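Local coordinates for malarial CLPB2 atpase/hsp101 protein (Plasmodium falciparum, PDB 4IRF) that is a ClpB-type AAA+ chaperone of the malaria parasite that probably uses ATP hydrolysis for protein unfolding and translocation, here represented by its N-terminal cargo-binding domain, at residues A91-K94 with E95-L99; E115-L118 with S119-N123. One frame throughout, in Å; residues are numbered along the deposited sequence.

Contact 1 of 2, residues A91-K94 with E95-L99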
loop_
_atom_site.group_PDB
_atom_site.type_symbol
_atom_site.label_atom_id
_atom_site.label_comp_id
_atom_site.label_asym_id
_atom_site.label_seq_id
_atom_site.Cartn_x
_atom_site.Cartn_y
_atom_site.Cartn_z
ATOM N N ALA A 91 -0.421 0.829 14.705
ATOM C CA ALA A 91 -1.677 1.570 14.768
ATOM C C ALA A 91 -1.930 2.308 13.460
ATOM O O ALA A 91 -3.084 2.464 13.073
ATOM C CB ALA A 91 -1.702 2.532 15.945
ATOM N N GLU A 92 -0.854 2.761 12.802
ATOM C CA GLU A 92 -0.948 3.443 11.511
ATOM C C GLU A 92 -1.556 2.528 10.450
ATOM O O GLU A 92 -2.448 2.957 9.672
ATOM C CB GLU A 92 0.444 3.909 11.046
ATOM C CG GLU A 92 0.983 5.109 11.799
ATOM C CD GLU A 92 1.566 4.755 13.155
ATOM O OE1 GLU A 92 1.604 3.552 13.519
ATOM O OE2 GLU A 92 2.001 5.693 13.863
ATOM N N VAL A 93 -1.086 1.284 10.420
ATOM C CA VAL A 93 -1.620 0.282 9.502
ATOM C C VAL A 93 -3.051 -0.136 9.860
ATOM O O VAL A 93 -3.872 -0.359 8.972
ATOM C CB VAL A 93 -0.663 -0.917 9.302
ATOM C CG1 VAL A 93 -1.387 -2.120 8.683
ATOM C CG2 VAL A 93 0.551 -0.474 8.442
ATOM N N LYS A 94 -3.382 -0.234 11.147
ATOM C CA LYS A 94 -4.772 -0.530 11.469
ATOM C C LYS A 94 -5.671 0.529 10.848
ATOM O O LYS A 94 -6.767 0.235 10.306
ATOM C CB LYS A 94 -4.984 -0.671 12.988
ATOM C CG LYS A 94 -4.274 -1.905 13.564
ATOM C CD LYS A 94 -4.501 -2.066 15.073
ATOM C CE LYS A 94 -3.722 -3.256 15.601
ATOM N NZ LYS A 94 -3.673 -3.252 17.096
ATOM N N GLU A 95 -5.199 1.766 10.869
ATOM C CA GLU A 95 -5.910 2.830 10.175
ATOM C C GLU A 95 -5.943 2.710 8.645
ATOM O O GLU A 95 -6.977 2.976 8.015
ATOM C CB GLU A 95 -5.297 4.179 10.555
ATOM C CG GLU A 95 -6.047 5.380 10.000
ATOM C CD GLU A 95 -5.452 6.699 10.457
ATOM O OE1 GLU A 95 -4.580 6.681 11.351
ATOM O OE2 GLU A 95 -5.857 7.753 9.924
ATOM N N THR A 96 -4.792 2.423 8.044
ATOM C CA THR A 96 -4.760 2.089 6.629
ATOM C C THR A 96 -5.897 1.155 6.232
ATOM O O THR A 96 -6.640 1.434 5.256
ATOM C CB THR A 96 -3.443 1.402 6.225
ATOM O OG1 THR A 96 -2.338 2.186 6.688
ATOM C CG2 THR A 96 -3.384 1.325 4.710
ATOM N N LEU A 97 -6.073 0.080 7.010
ATOM C CA LEU A 97 -7.035 -0.970 6.694
ATOM C C LEU A 97 -8.465 -0.505 6.954
ATOM O O LEU A 97 -9.372 -0.814 6.187
ATOM C CB LEU A 97 -6.719 -2.256 7.483
ATOM C CG LEU A 97 -5.301 -2.773 7.171
ATOM C CD1 LEU A 97 -4.951 -4.021 7.955
ATOM C CD2 LEU A 97 -5.220 -3.063 5.699
ATOM N N ALA A 98 -8.658 0.275 8.025
ATOM C CA ALA A 98 -9.981 0.846 8.274
ATOM C C ALA A 98 -10.405 1.768 7.144
ATOM O O ALA A 98 -11.564 1.755 6.705
ATOM C CB ALA A 98 -10.009 1.592 9.625
ATOM N N LEU A 99 -9.468 2.587 6.651
ATOM C CA LEU A 99 -9.777 3.468 5.533
ATOM C C LEU A 99 -9.973 2.704 4.201
ATOM O O LEU A 99 -10.882 3.024 3.421
ATOM C CB LEU A 99 -8.673 4.510 5.406
ATOM C CG LEU A 99 -8.601 5.520 6.540
ATOM C CD1 LEU A 99 -7.293 6.251 6.449
ATOM C CD2 LEU A 99 -9.761 6.495 6.381
#

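Contact 2 of 2, residues E115-L118 with S119-N123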
loop_
_atom_site.group_PDB
_atom_site.type_symbol
_atom_site.label_atom_id
_atom_site.label_comp_id
_atom_site.label_asym_id
_atom_site.label_seq_id
_atom_site.Cartn_x
_atom_site.Cartn_y
_atom_site.Cartn_z
ATOM N N GLU A 115 -6.679 -1.161 -5.073
ATOM C CA GLU A 115 -6.952 0.271 -5.186
ATOM C C GLU A 115 -7.454 0.831 -3.865
ATOM O O GLU A 115 -7.228 2.002 -3.556
ATOM C CB GLU A 115 -8.043 0.529 -6.226
ATOM C CG GLU A 115 -7.625 0.181 -7.669
ATOM C CD GLU A 115 -7.821 -1.286 -8.037
ATOM O OE1 GLU A 115 -8.030 -2.157 -7.156
ATOM O OE2 GLU A 115 -7.755 -1.577 -9.265
ATOM N N HIS A 116 -8.191 0.018 -3.119
ATOM C CA HIS A 116 -8.750 0.469 -1.838
ATOM C C HIS A 116 -7.643 0.591 -0.794
ATOM O O HIS A 116 -7.613 1.549 -0.023
ATOM C CB HIS A 116 -9.852 -0.490 -1.392
ATOM C CG HIS A 116 -10.918 -0.641 -2.436
ATOM N ND1 HIS A 116 -11.193 -1.845 -3.045
ATOM C CD2 HIS A 116 -11.716 0.280 -3.028
ATOM C CE1 HIS A 116 -12.149 -1.664 -3.947
ATOM N NE2 HIS A 116 -12.482 -0.388 -3.955
ATOM N N LEU A 117 -6.710 -0.348 -0.837
ATOM C CA LEU A 117 -5.517 -0.292 -0.011
ATOM C C LEU A 117 -4.712 0.935 -0.398
ATOM O O LEU A 117 -4.230 1.690 0.474
ATOM C CB LEU A 117 -4.719 -1.593 -0.173
ATOM C CG LEU A 117 -3.499 -1.771 0.691
ATOM C CD1 LEU A 117 -3.849 -1.653 2.179
ATOM C CD2 LEU A 117 -2.932 -3.131 0.396
ATOM N N LEU A 118 -4.609 1.200 -1.709
ATOM C CA LEU A 118 -3.892 2.384 -2.165
ATOM C C LEU A 118 -4.513 3.652 -1.560
ATOM O O LEU A 118 -3.800 4.535 -1.058
ATOM C CB LEU A 118 -3.842 2.435 -3.713
ATOM C CG LEU A 118 -2.936 3.532 -4.278
ATOM C CD1 LEU A 118 -1.494 3.099 -4.283
ATOM C CD2 LEU A 118 -3.399 3.901 -5.678
ATOM N N SER A 119 -5.848 3.723 -1.546
ATOM C CA SER A 119 -6.526 4.887 -1.005
ATOM C C SER A 119 -6.216 5.023 0.489
ATOM O O SER A 119 -5.916 6.111 0.991
ATOM C CB SER A 119 -8.035 4.744 -1.229
ATOM O OG SER A 119 -8.694 5.866 -0.690
ATOM N N GLY A 120 -6.244 3.896 1.191
ATOM C CA GLY A 120 -5.928 3.893 2.611
ATOM C C GLY A 120 -4.510 4.350 2.914
ATOM O O GLY A 120 -4.264 5.172 3.823
ATOM N N LEU A 121 -3.574 3.864 2.113
ATOM C CA LEU A 121 -2.170 4.246 2.276
ATOM C C LEU A 121 -1.927 5.740 2.106
ATOM O O LEU A 121 -1.022 6.319 2.701
ATOM C CB LEU A 121 -1.332 3.471 1.264
ATOM C CG LEU A 121 -1.167 2.008 1.582
ATOM C CD1 LEU A 121 -0.504 1.329 0.381
ATOM C CD2 LEU A 121 -0.315 1.822 2.884
ATOM N N SER A 122 -2.749 6.386 1.280
ATOM C CA SER A 122 -2.593 7.809 1.050
ATOM C C SER A 122 -2.817 8.657 2.320
ATOM O O SER A 122 -2.415 9.810 2.362
ATOM C CB SER A 122 -3.474 8.269 -0.110
ATOM O OG SER A 122 -4.845 8.286 0.249
ATOM N N ASN A 123 -3.416 8.077 3.366
ATOM C CA ASN A 123 -3.533 8.792 4.645
ATOM C C ASN A 123 -2.186 8.999 5.326
ATOM O O ASN A 123 -1.991 9.987 6.053
ATOM C CB ASN A 123 -4.460 8.060 5.624
ATOM C CG ASN A 123 -4.528 8.731 7.002
ATOM O OD1 ASN A 123 -3.957 8.255 7.994
ATOM N ND2 ASN A 123 -5.195 9.853 7.056
#

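Contact 1 of 2, residues A91-K94 with E95-L99
The flat groups that meet between Ala91-Lys94 and Glu95-Leu99 are peptide units in the opening turns of helix 91-106, an alpha-helix of the largely helical N-terminal domain of this Clp chaperone. The carbonyl of Glu92 takes the Thr96 N-H within its own plane (Glu92 O to Thr96 N 2.9 Å). One residue earlier, Ala91 O accepts Glu95 N at 3.1 Å. Val93 O accepts Leu97 N at 3.0 Å, and Leu97 CG lies 3.3 Å from the same Val93 O. Lys94 O takes Ala98 N in the next bond of the series. The Thr96 chi1 of -51° turns OG1 back along the helix to the Glu92 carbonyl, with Thr96 OG1 3.1 Å from Glu92 O, while CG2 points anti to the backbone N. A hydrogen bond from Val93 N to Ser90 OG occupies an N-H of the first turn. Pro37 and Ile40 of helix 37-46 pack against Val93, and Leu117 of helix 114-121 touches both Thr96 and Leu97. The apolar contact between the two segments is a single oblique crossing, in which Val93 CG1 stands 4.1 Å from Leu97 CD1.

Contact 2 of 2, residues E115-L118 with S119-N123
Ser119 begins the second segment by donating its N-H to Glu115, one turn back (Ser119 N to Glu115 O 3.0 Å). This is the last part of helix 114-121, a short alpha-helix of the Clp N-terminal domain, most of whose residues here are buried. Ser119 CB also rests against the carbonyl oxygen of His116. Gly120 has no side chain and meets the first segment through its backbone, with Gly120 N bound to His116 O at 3.0 Å. Leu121 forms a shorter bond, Leu121 N lying 2.8 Å from Leu117 O. Its CG, set beside its own backbone N (chi1 -73°), packs on the same oxygen, Leu121 CG to Leu117 O being 3.3 Å. The two leucine side chains meet where Leu117 CG lies 4.3 Å from Leu121 CD1. Ser122 N binds Leu118 O at 3.2 Å and has a weak second bond to Ser119 O, three residues back. With chi1 at 72°, Ser122 OG folds back and donates to Ser119 O at 2.5 Å, an unusually short length that may partly reflect the model. Asn123 N bonds to Gly120 O, again three residues back, as the four-residue spacing gives way. Glu115 forms a salt bridge to Lys148 and a hydrogen bond to Tyr49, while His116 ND1 accepts from Asp113 N. Four helices surround this one: Leu118 touches Ile141 of helix 138-151 and Phe131 of helix 125-133, Leu121 reaches Val127 of the latter, Leu117 meets Ile40 and Leu44 of helix 37-46, and His116 lies on Ala104 of helix 91-106.

Contacts 1 and 2 follow one another along the chain, on helix 91-106 and the next helix, 114-121, with their centres about 10 Å apart. Both belong to the Clp N-terminal domain. Contact 1 lies farther out, its centre about 11 Å from that of the chain, against about 6 Å for contact 2. The two helices touch directly: Thr96 CG2 stands 3.6 Å from Leu121 CD2 and 3.7 Å from the backbone C of Gly120, and Leu99 CD1 is 3.5 Å from Asn123 CB. Helix 37-46 borders both, its Pro37 touching Thr96 in one and Leu121 in the other. The three helices thus pack against one another, and side-chain packing holds this part of the domain together.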